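RNA polymerase II subunit A C-terminal domain phosphatase SSU72 (Homo sapiens, PDB 4H3K) is a serine/threonine protein phosphatase that dephosphorylates the C-terminal domain of RNA polymerase II and takes part in RNA processing, transcription termination and pre-mRNA polyadenylation. Local coordinates at residues L26-V31 and D123-L129; R54-T60 and E116-C121; E177-I182 and L195-F199. The protein carries 1 engineered substitution. All blocks are in the same frame, centred on the assembly; numbering follows the deposited sequence.

Contact 1 (L26-V31 and D123-L129); sequences LRVAVV and DLFDLIL
R27 and D126 meet where two parallel strands come into step. The R27 amide gives a nearly straight bond (2.8 Å, 177°) to D126 OD2, meeting it on the anti side and tilted 28° out of the carboxylate plane, so that the aspartate takes up the amide much as a strand carbonyl would. In return R27 O collects D126 N at 2.9 Å and, more weakly, L127 N at 3.3 Å. From there the parallel ladder is regular: A29 N reaches L127 O, L129 N binds A29 O at 2.9 Å, and V31 N takes L129 O.

The R27 side chain adds a second polar grip. A bend at chi3 (38°) folds the arginine back, and NE bonds L124 O at 3.0 Å. The more distant D123 OD1 offers NH2 charge attraction alone, since it lies well out of the guanidinium plane, and the stronger partner of D123 is R54.

Apolar contacts divide between the two sheet faces. On one, A29 CB sits directly over the F125 ring, 3.5 Å from its centroid, a CH-pi contact for which alanine is small enough; further along, V31 CG2 meets I128 CG2 at 3.7 Å. On the other, V28 CG1 touches L129 CD1 at 3.7 Å, beta-branched V28 suiting an extended strand and L129 filling the buried face.

These are the inner strands of the 2-1-3-4 parallel core characteristic of the low-molecular-weight phosphatase fold. Strand 52-57 flanks 27-32, strand 153-159 flanks 127-130, and helix 165-184 packs on the face carrying L127 and L129.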
loop_
_atom_site.group_PDB
_atom_site.type_symbol
_atom_site.label_atom_id
_atom_site.label_comp_id
_atom_site.label_asym_id
_atom_site.label_seq_id
_atom_site.Cartn_x
_atom_site.Cartn_y
_atom_site.Cartn_z
ATOM N N LEU B 26 -8.574 -3.876 -12.985
ATOM C CA LEU B 26 -8.216 -2.710 -12.111
ATOM C C LEU B 26 -9.278 -2.562 -11.044
ATOM O O LEU B 26 -10.447 -2.420 -11.362
ATOM C CB LEU B 26 -8.141 -1.418 -12.917
ATOM C CG LEU B 26 -7.639 -0.187 -12.154
ATOM C CD1 LEU B 26 -6.111 -0.185 -12.061
ATOM C CD2 LEU B 26 -8.149 1.077 -12.840
ATOM N N ARG B 27 -8.871 -2.629 -9.785
ATOM C CA ARG B 27 -9.815 -2.509 -8.678
ATOM C C ARG B 27 -9.819 -1.071 -8.213
ATOM O O ARG B 27 -8.806 -0.586 -7.678
ATOM C CB ARG B 27 -9.414 -3.441 -7.537
ATOM C CG ARG B 27 -9.498 -4.952 -7.895
ATOM C CD ARG B 27 -9.471 -5.773 -6.617
ATOM N NE ARG B 27 -10.238 -5.065 -5.589
ATOM C CZ ARG B 27 -11.530 -5.258 -5.342
ATOM N NH1 ARG B 27 -12.202 -6.177 -6.022
ATOM N NH2 ARG B 27 -12.140 -4.544 -4.410
ATOM N N VAL B 28 -10.945 -0.388 -8.414
ATOM C CA VAL B 28 -11.043 1.037 -8.078
ATOM C C VAL B 28 -12.012 1.280 -6.921
ATOM O O VAL B 28 -13.025 0.574 -6.795
ATOM C CB VAL B 28 -11.544 1.810 -9.312
ATOM C CG1 VAL B 28 -11.682 3.341 -9.032
ATOM C CG2 VAL B 28 -10.633 1.541 -10.481
ATOM N N ALA B 29 -11.695 2.271 -6.095
ATOM C CA ALA B 29 -12.624 2.853 -5.129
ATOM C C ALA B 29 -12.788 4.307 -5.489
ATOM O O ALA B 29 -11.804 4.978 -5.826
ATOM C CB ALA B 29 -12.106 2.732 -3.705
ATOM N N VAL B 30 -14.035 4.775 -5.492
ATOM C CA VAL B 30 -14.306 6.192 -5.635
ATOM C C VAL B 30 -14.938 6.698 -4.343
ATOM O O VAL B 30 -15.854 6.064 -3.803
ATOM C CB VAL B 30 -15.228 6.512 -6.838
ATOM C CG1 VAL B 30 -15.318 8.043 -6.990
ATOM C CG2 VAL B 30 -14.671 5.917 -8.134
ATOM N N VAL B 31 -14.430 7.838 -3.851
ATOM C CA VAL B 31 -14.765 8.338 -2.511
ATOM C C VAL B 31 -15.232 9.804 -2.571
ATOM O O VAL B 31 -14.560 10.670 -3.149
ATOM C CB VAL B 31 -13.544 8.227 -1.558
ATOM C CG1 VAL B 31 -13.971 8.433 -0.105
ATOM C CG2 VAL B 31 -12.853 6.870 -1.714
ATOM N N ASP B 123 -11.094 -3.326 2.490
ATOM C CA ASP B 123 -10.836 -3.890 1.157
ATOM C C ASP B 123 -9.555 -3.326 0.539
ATOM O O ASP B 123 -9.136 -2.238 0.911
ATOM C CB ASP B 123 -12.006 -3.553 0.244
ATOM C CG ASP B 123 -12.517 -4.751 -0.511
ATOM O OD1 ASP B 123 -11.685 -5.578 -0.936
ATOM O OD2 ASP B 123 -13.760 -4.847 -0.676
ATOM N N LEU B 124 -8.939 -4.058 -0.397
ATOM C CA LEU B 124 -7.766 -3.552 -1.125
ATOM C C LEU B 124 -8.118 -3.043 -2.518
ATOM O O LEU B 124 -8.923 -3.663 -3.234
ATOM C CB LEU B 124 -6.659 -4.609 -1.244
ATOM C CG LEU B 124 -6.218 -5.354 0.029
ATOM C CD1 LEU B 124 -5.088 -6.350 -0.263
ATOM C CD2 LEU B 124 -5.792 -4.365 1.093
ATOM N N PHE B 125 -7.514 -1.914 -2.891
ATOM C CA PHE B 125 -7.650 -1.354 -4.234
ATOM C C PHE B 125 -6.288 -1.101 -4.889
ATOM O O PHE B 125 -5.248 -1.045 -4.221
ATOM C CB PHE B 125 -8.455 -0.051 -4.146
ATOM C CG PHE B 125 -9.774 -0.243 -3.484
ATOM C CD1 PHE B 125 -10.834 -0.807 -4.192
ATOM C CD2 PHE B 125 -9.933 0.029 -2.142
ATOM C CE1 PHE B 125 -12.055 -1.020 -3.585
ATOM C CE2 PHE B 125 -11.163 -0.216 -1.507
ATOM C CZ PHE B 125 -12.218 -0.736 -2.239
ATOM N N ASP B 126 -6.320 -0.975 -6.198
ATOM C CA ASP B 126 -5.175 -0.521 -6.971
ATOM C C ASP B 126 -5.157 0.996 -6.970
ATOM O O ASP B 126 -4.090 1.619 -6.955
ATOM C CB ASP B 126 -5.310 -1.001 -8.424
ATOM C CG ASP B 126 -5.307 -2.538 -8.536
ATOM O OD1 ASP B 126 -4.457 -3.173 -7.903
ATOM O OD2 ASP B 126 -6.132 -3.087 -9.279
ATOM N N LEU B 127 -6.355 1.586 -7.027
ATOM C CA LEU B 127 -6.492 3.023 -7.277
ATOM C C LEU B 127 -7.677 3.558 -6.522
ATOM O O LEU B 127 -8.764 2.982 -6.589
ATOM C CB LEU B 127 -6.662 3.297 -8.774
ATOM C CG LEU B 127 -6.999 4.739 -9.174
ATOM C CD1 LEU B 127 -5.821 5.673 -8.784
ATOM C CD2 LEU B 127 -7.315 4.835 -10.669
ATOM N N ILE B 128 -7.447 4.629 -5.757
ATOM C CA ILE B 128 -8.527 5.278 -5.018
ATOM C C ILE B 128 -8.651 6.679 -5.580
ATOM O O ILE B 128 -7.687 7.428 -5.569
ATOM C CB ILE B 128 -8.268 5.320 -3.482
ATOM C CG1 ILE B 128 -8.088 3.882 -2.907
ATOM C CG2 ILE B 128 -9.384 6.131 -2.787
ATOM C CD1 ILE B 128 -7.542 3.820 -1.396
ATOM N N LEU B 129 -9.839 7.030 -6.058
ATOM C CA LEU B 129 -10.095 8.354 -6.589
ATOM C C LEU B 129 -10.985 9.109 -5.630
ATOM O O LEU B 129 -12.047 8.601 -5.245
ATOM C CB LEU B 129 -10.792 8.238 -7.926
ATOM C CG LEU B 129 -9.854 7.605 -8.966
ATOM C CD1 LEU B 129 -10.620 6.820 -9.940
ATOM C CD2 LEU B 129 -9.120 8.709 -9.675
#

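Contact 2 (R54-T60 and E116-C121); sequences RSFGTGT and ERFQNC
A water links R54 and E116: it accepts from R54 NE at 3.2 Å and from S55 N at 3.0 Å, and donates to E116 OE2 at 2.9 Å. Beside this bridge the opposite charges meet directly, R54 NH2 lying 3.1 Å from E116 OE1 in a salt bridge whose hydrogen bond is weak because the N-H points off the line. Each charge has a second partner, R54 NH1 pairing with D123 and E116 OE2 with K112, so the guanidinium and carboxylate are each held from more than one direction.

The backbones join at G57. Its amide binds E116 O at 2.8 Å, and its carbonyl receives F118 N at 2.9 Å, the donor tilted 31° from the carbonyl plane. Glycine brings no side chain to this single bridge, where the loop draws close.

Aromatic packing fills the side next to it. F118 has CG anti to its amide nitrogen (chi1 -175°), which carries the ring to F56, and its edge points at the F56 face in a T-shaped pair, centroids 5.7 Å apart and planes at 90°. On the outer half of the F56 ring, CE1 lies 3.5 Å from C121 CB. The compact C121 touches both the ring, obliquely, and R54 NH1 through its SG, beside the place where F56 CZ packs on a face of the guanidinium.

The loop from E116 to C121, with a 3-10 turn at 118-120, runs along the outer edge of the C-terminal part of strand 52-57, an outermost strand of the main sheet. F56 and F118 also touch strand 27-32 through A29 and V31, while helix 133-145 lies against T58 and F118.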
loop_
_atom_site.group_PDB
_atom_site.type_symbol
_atom_site.label_atom_id
_atom_site.label_comp_id
_atom_site.label_asym_id
_atom_site.label_seq_id
_atom_site.Cartn_x
_atom_site.Cartn_y
_atom_site.Cartn_z
ATOM N N ARG B 54 -15.846 0.021 -5.966
ATOM C CA ARG B 54 -16.580 0.215 -4.736
ATOM C C ARG B 54 -16.569 1.726 -4.487
ATOM O O ARG B 54 -15.745 2.460 -5.049
ATOM C CB ARG B 54 -15.908 -0.511 -3.562
ATOM C CG ARG B 54 -15.634 -2.024 -3.739
ATOM C CD ARG B 54 -16.606 -2.924 -2.998
ATOM N NE ARG B 54 -17.171 -2.353 -1.757
ATOM C CZ ARG B 54 -16.796 -2.651 -0.509
ATOM N NH1 ARG B 54 -15.797 -3.496 -0.253
ATOM N NH2 ARG B 54 -17.428 -2.081 0.509
ATOM N N SER B 55 -17.488 2.189 -3.654
ATOM C CA SER B 55 -17.592 3.598 -3.392
ATOM C C SER B 55 -17.849 3.852 -1.919
ATOM O O SER B 55 -18.417 3.005 -1.221
ATOM C CB SER B 55 -18.704 4.199 -4.251
ATOM O OG SER B 55 -19.961 3.721 -3.835
ATOM N N PHE B 56 -17.409 5.022 -1.445
ATOM C CA PHE B 56 -17.397 5.328 -0.019
ATOM C C PHE B 56 -17.555 6.811 0.177
ATOM O O PHE B 56 -17.410 7.589 -0.770
ATOM C CB PHE B 56 -16.056 4.900 0.633
ATOM C CG PHE B 56 -15.730 3.451 0.453
ATOM C CD1 PHE B 56 -16.259 2.504 1.324
ATOM C CD2 PHE B 56 -14.902 3.033 -0.607
ATOM C CE1 PHE B 56 -15.975 1.154 1.165
ATOM C CE2 PHE B 56 -14.604 1.700 -0.788
ATOM C CZ PHE B 56 -15.132 0.743 0.109
ATOM N N GLY B 57 -17.834 7.194 1.421
ATOM C CA GLY B 57 -17.770 8.592 1.841
ATOM C C GLY B 57 -16.829 8.725 3.044
ATOM O O GLY B 57 -16.700 7.805 3.836
ATOM N N THR B 58 -16.161 9.865 3.176
ATOM C CA THR B 58 -15.311 10.106 4.338
ATOM C C THR B 58 -15.924 11.037 5.367
ATOM O O THR B 58 -15.332 11.237 6.432
ATOM C CB THR B 58 -13.979 10.737 3.949
ATOM O OG1 THR B 58 -14.236 11.892 3.148
ATOM C CG2 THR B 58 -13.104 9.714 3.180
ATOM N N GLY B 59 -17.087 11.621 5.058
ATOM C CA GLY B 59 -17.715 12.573 5.970
ATOM C C GLY B 59 -18.105 11.941 7.301
ATOM O O GLY B 59 -18.320 10.718 7.402
ATOM N N THR B 60 -18.208 12.779 8.330
ATOM C CA THR B 60 -18.698 12.357 9.630
ATOM C C THR B 60 -20.155 11.872 9.564
ATOM O O THR B 60 -20.593 11.051 10.371
ATOM C CB THR B 60 -18.557 13.550 10.624
ATOM O OG1 THR B 60 -17.148 13.904 10.700
ATOM C CG2 THR B 60 -18.999 13.159 11.990
ATOM N N GLU B 116 -21.563 3.960 2.443
ATOM C CA GLU B 116 -20.523 3.304 3.225
ATOM C C GLU B 116 -19.408 4.285 3.606
ATOM O O GLU B 116 -18.964 5.070 2.762
ATOM C CB GLU B 116 -19.938 2.116 2.444
ATOM C CG GLU B 116 -20.997 1.023 2.128
ATOM C CD GLU B 116 -20.504 0.021 1.112
ATOM O OE1 GLU B 116 -20.178 -1.096 1.518
ATOM O OE2 GLU B 116 -20.422 0.334 -0.086
ATOM N N ARG B 117 -18.986 4.228 4.871
ATOM C CA ARG B 117 -17.870 5.009 5.362
ATOM C C ARG B 117 -16.551 4.354 4.968
ATOM O O ARG B 117 -16.307 3.174 5.301
ATOM C CB ARG B 117 -17.878 5.116 6.883
ATOM C CG ARG B 117 -19.065 5.854 7.462
ATOM C CD ARG B 117 -18.922 6.177 8.983
ATOM N NE ARG B 117 -17.588 6.587 9.469
ATOM C CZ ARG B 117 -16.982 7.753 9.226
ATOM N NH1 ARG B 117 -17.545 8.658 8.447
ATOM N NH2 ARG B 117 -15.801 8.008 9.772
ATOM N N PHE B 118 -15.700 5.122 4.296
ATOM C CA PHE B 118 -14.353 4.653 3.941
ATOM C C PHE B 118 -13.555 4.140 5.158
ATOM O O PHE B 118 -12.882 3.105 5.105
ATOM C CB PHE B 118 -13.562 5.795 3.297
ATOM C CG PHE B 118 -12.218 5.374 2.787
ATOM C CD1 PHE B 118 -12.081 4.864 1.496
ATOM C CD2 PHE B 118 -11.088 5.507 3.584
ATOM C CE1 PHE B 118 -10.821 4.467 1.022
ATOM C CE2 PHE B 118 -9.840 5.132 3.126
ATOM C CZ PHE B 118 -9.702 4.598 1.840
ATOM N N GLN B 119 -13.615 4.900 6.240
ATOM C CA GLN B 119 -12.817 4.583 7.424
ATOM C C GLN B 119 -13.223 3.240 8.048
ATOM O O GLN B 119 -12.477 2.697 8.862
ATOM C CB GLN B 119 -12.869 5.726 8.447
ATOM C CG GLN B 119 -12.282 7.045 7.938
ATOM C CD GLN B 119 -13.282 8.013 7.267
ATOM O OE1 GLN B 119 -13.084 9.212 7.339
ATOM N NE2 GLN B 119 -14.327 7.498 6.622
ATOM N N ASN B 120 -14.379 2.698 7.646
ATOM C CA ASN B 120 -14.863 1.400 8.178
ATOM C C ASN B 120 -14.526 0.199 7.346
ATOM O O ASN B 120 -14.670 -0.927 7.817
ATOM C CB ASN B 120 -16.383 1.377 8.363
ATOM C CG ASN B 120 -16.855 2.344 9.402
ATOM O OD1 ASN B 120 -16.125 2.688 10.345
ATOM N ND2 ASN B 120 -18.086 2.816 9.234
ATOM N N CYS B 121 -14.121 0.417 6.103
ATOM C CA CYS B 121 -13.852 -0.713 5.215
ATOM C C CYS B 121 -12.390 -1.129 5.241
ATOM O O CYS B 121 -11.513 -0.328 5.575
ATOM C CB CYS B 121 -14.287 -0.410 3.780
ATOM S SG CYS B 121 -14.360 -1.882 2.722
HETATM O O HOH W 1 -19.233 -0.024 -2.673
#

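Contact 3 (E177-I182 and L195-F199); sequences ELCQCI and LLQEF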
loop_
_atom_site.group_PDB
_atom_site.type_symbol
_atom_site.label_atom_id
_atom_site.label_comp_id
_atom_site.label_asym_id
_atom_site.label_seq_id
_atom_site.Cartn_x
_atom_site.Cartn_y
_atom_site.Cartn_z
ATOM N N GLU B 177 -12.797 8.081 -17.979
ATOM C CA GLU B 177 -11.735 8.283 -18.982
ATOM C C GLU B 177 -10.348 8.000 -18.412
ATOM O O GLU B 177 -9.546 7.262 -19.019
ATOM C CB GLU B 177 -11.819 9.686 -19.604
ATOM C CG GLU B 177 -11.412 9.695 -21.041
ATOM C CD GLU B 177 -11.434 11.065 -21.668
ATOM O OE1 GLU B 177 -12.197 11.936 -21.163
ATOM O OE2 GLU B 177 -10.707 11.231 -22.690
ATOM N N LEU B 178 -10.086 8.521 -17.217
ATOM C CA LEU B 178 -8.826 8.247 -16.548
ATOM C C LEU B 178 -8.622 6.754 -16.280
ATOM O O LEU B 178 -7.567 6.213 -16.576
ATOM C CB LEU B 178 -8.709 9.070 -15.264
ATOM C CG LEU B 178 -7.438 8.799 -14.450
ATOM C CD1 LEU B 178 -6.176 9.214 -15.237
ATOM C CD2 LEU B 178 -7.486 9.488 -13.089
ATOM N N CYS B 179 -9.640 6.078 -15.772
ATOM C CA CYS B 179 -9.518 4.661 -15.452
ATOM C C CYS B 179 -9.298 3.842 -16.714
ATOM O O CYS B 179 -8.520 2.908 -16.730
ATOM C CB CYS B 179 -10.742 4.167 -14.679
ATOM S SG CYS B 179 -10.691 4.815 -12.980
ATOM N N GLN B 180 -9.966 4.229 -17.779
ATOM C CA GLN B 180 -9.738 3.645 -19.095
ATOM C C GLN B 180 -8.298 3.747 -19.576
ATOM O O GLN B 180 -7.696 2.743 -20.007
ATOM C CB GLN B 180 -10.667 4.331 -20.088
ATOM C CG GLN B 180 -10.971 3.455 -21.201
ATOM C CD GLN B 180 -11.704 2.241 -20.707
ATOM O OE1 GLN B 180 -12.615 2.364 -19.882
ATOM N NE2 GLN B 180 -11.313 1.060 -21.195
ATOM N N CYS B 181 -7.738 4.952 -19.505
ATOM C CA CYS B 181 -6.341 5.146 -19.856
ATOM C C CYS B 181 -5.449 4.257 -19.047
ATOM O O CYS B 181 -4.633 3.539 -19.612
ATOM C CB CYS B 181 -5.891 6.563 -19.592
ATOM S SG CYS B 181 -6.431 7.589 -20.774
ATOM N N ILE B 182 -5.616 4.301 -17.726
ATOM C CA ILE B 182 -4.771 3.519 -16.819
ATOM C C ILE B 182 -4.810 2.041 -17.185
ATOM O O ILE B 182 -3.756 1.414 -17.361
ATOM C CB ILE B 182 -5.117 3.787 -15.333
ATOM C CG1 ILE B 182 -4.602 5.175 -14.944
ATOM C CG2 ILE B 182 -4.520 2.712 -14.434
ATOM C CD1 ILE B 182 -5.240 5.740 -13.666
ATOM N N LEU B 195 0.403 10.218 -17.423
ATOM C CA LEU B 195 -1.028 10.250 -17.718
ATOM C C LEU B 195 -1.803 11.354 -16.983
ATOM O O LEU B 195 -2.602 12.067 -17.590
ATOM C CB LEU B 195 -1.672 8.901 -17.404
ATOM C CG LEU B 195 -1.335 7.752 -18.377
ATOM C CD1 LEU B 195 -2.023 6.476 -17.851
ATOM C CD2 LEU B 195 -1.739 8.035 -19.870
ATOM N N LEU B 196 -1.586 11.489 -15.676
ATOM C CA LEU B 196 -2.262 12.530 -14.928
ATOM C C LEU B 196 -1.878 13.914 -15.437
ATOM O O LEU B 196 -2.734 14.789 -15.527
ATOM C CB LEU B 196 -1.960 12.414 -13.418
ATOM C CG LEU B 196 -2.453 11.158 -12.730
ATOM C CD1 LEU B 196 -2.044 11.113 -11.217
ATOM C CD2 LEU B 196 -3.984 11.050 -12.868
ATOM N N GLN B 197 -0.602 14.111 -15.767
ATOM C CA GLN B 197 -0.136 15.398 -16.326
ATOM C C GLN B 197 -0.821 15.726 -17.671
ATOM O O GLN B 197 -1.277 16.827 -17.855
ATOM C CB GLN B 197 1.394 15.464 -16.445
ATOM C CG GLN B 197 2.131 15.591 -15.085
ATOM C CD GLN B 197 1.820 16.906 -14.346
ATOM O OE1 GLN B 197 1.298 16.900 -13.224
ATOM N NE2 GLN B 197 2.144 18.020 -14.963
ATOM N N GLU B 198 -0.901 14.760 -18.590
ATOM C CA GLU B 198 -1.740 14.903 -19.806
ATOM C C GLU B 198 -3.198 15.277 -19.485
ATOM O O GLU B 198 -3.762 16.179 -20.106
ATOM C CB GLU B 198 -1.732 13.627 -20.645
ATOM C CG GLU B 198 -0.484 13.338 -21.397
ATOM C CD GLU B 198 -0.687 12.191 -22.393
ATOM O OE1 GLU B 198 -1.641 12.284 -23.219
ATOM O OE2 GLU B 198 0.103 11.202 -22.345
ATOM N N PHE B 199 -3.810 14.575 -18.533
ATOM C CA PHE B 199 -5.176 14.894 -18.072
ATOM C C PHE B 199 -5.308 16.280 -17.475
ATOM O O PHE B 199 -6.338 16.931 -17.651
ATOM C CB PHE B 199 -5.699 13.871 -17.049
ATOM C CG PHE B 199 -6.503 12.776 -17.657
ATOM C CD1 PHE B 199 -5.872 11.692 -18.289
ATOM C CD2 PHE B 199 -7.892 12.821 -17.627
ATOM C CE1 PHE B 199 -6.626 10.663 -18.868
ATOM C CE2 PHE B 199 -8.667 11.788 -18.227
ATOM C CZ PHE B 199 -8.032 10.712 -18.844
#
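The F199 ring is driven end-on against segment 177-182, its CZ coming 3.4 Å from L178 N and close to the E177 carbonyl carbon. Three neighbours fix its setting. L178 CD1 lies over one face, 4.1 Å from the ring centroid and 18° off the normal, a CH-pi contact displaced toward the rim. C181 SG comes in the ring plane instead, 3.6 Å from F199 CE1, a sulfur-aromatic contact at the edge, where the polarisable sulfur faces ring hydrogens. E177 CB also lies in that plane, so the glutamate lends its aliphatic part while its carboxylate sits at the exposed margin.

The two segments belong to consecutive helices, 165-184 and 188-203, which double back as a helical hairpin; segments 177-182 and 195-199 run at 146° to each other, their axes 11.1 Å apart. The gap is spanned mainly by L178, L195, L196 and F199. A coiled coil is predicted over residues 180-206.

L178 stands between F199 and L196. With CG anti to its own amide nitrogen (chi1 177°), it presents CD1 both to the ring and to L196 CD2, 3.7 Å away, the two leucines crossing at a slant. Toward the turn of the hairpin, L195 CD1 reaches across to I182 CG1 at 4.1 Å and C181 CB at 4.2 Å. Behind them, I182 packs against L26 and against L127 of strand 127-130, while L196 and F199 touch H209 and F207 of strand 207-213.

The modelled chain starts in strand 27-32, and contact 1 pairs it with strand 127-130, closing a loop of about ninety residues. Contact 2 falls wholly within that loop, itself closing a smaller one between strand 52-57 and the segment that leads into 127-130. The two share neighbouring strands of one sheet and touch through R54. Contact 3 comes later in sequence, in series with both, and joins two successive helices with just twelve residues between its segments. Its helix 165-184 rests on L127 and L129, linking it to contact 1, whereas contact 2 lies across the chain's centre, with nearest atoms about 10 Å away.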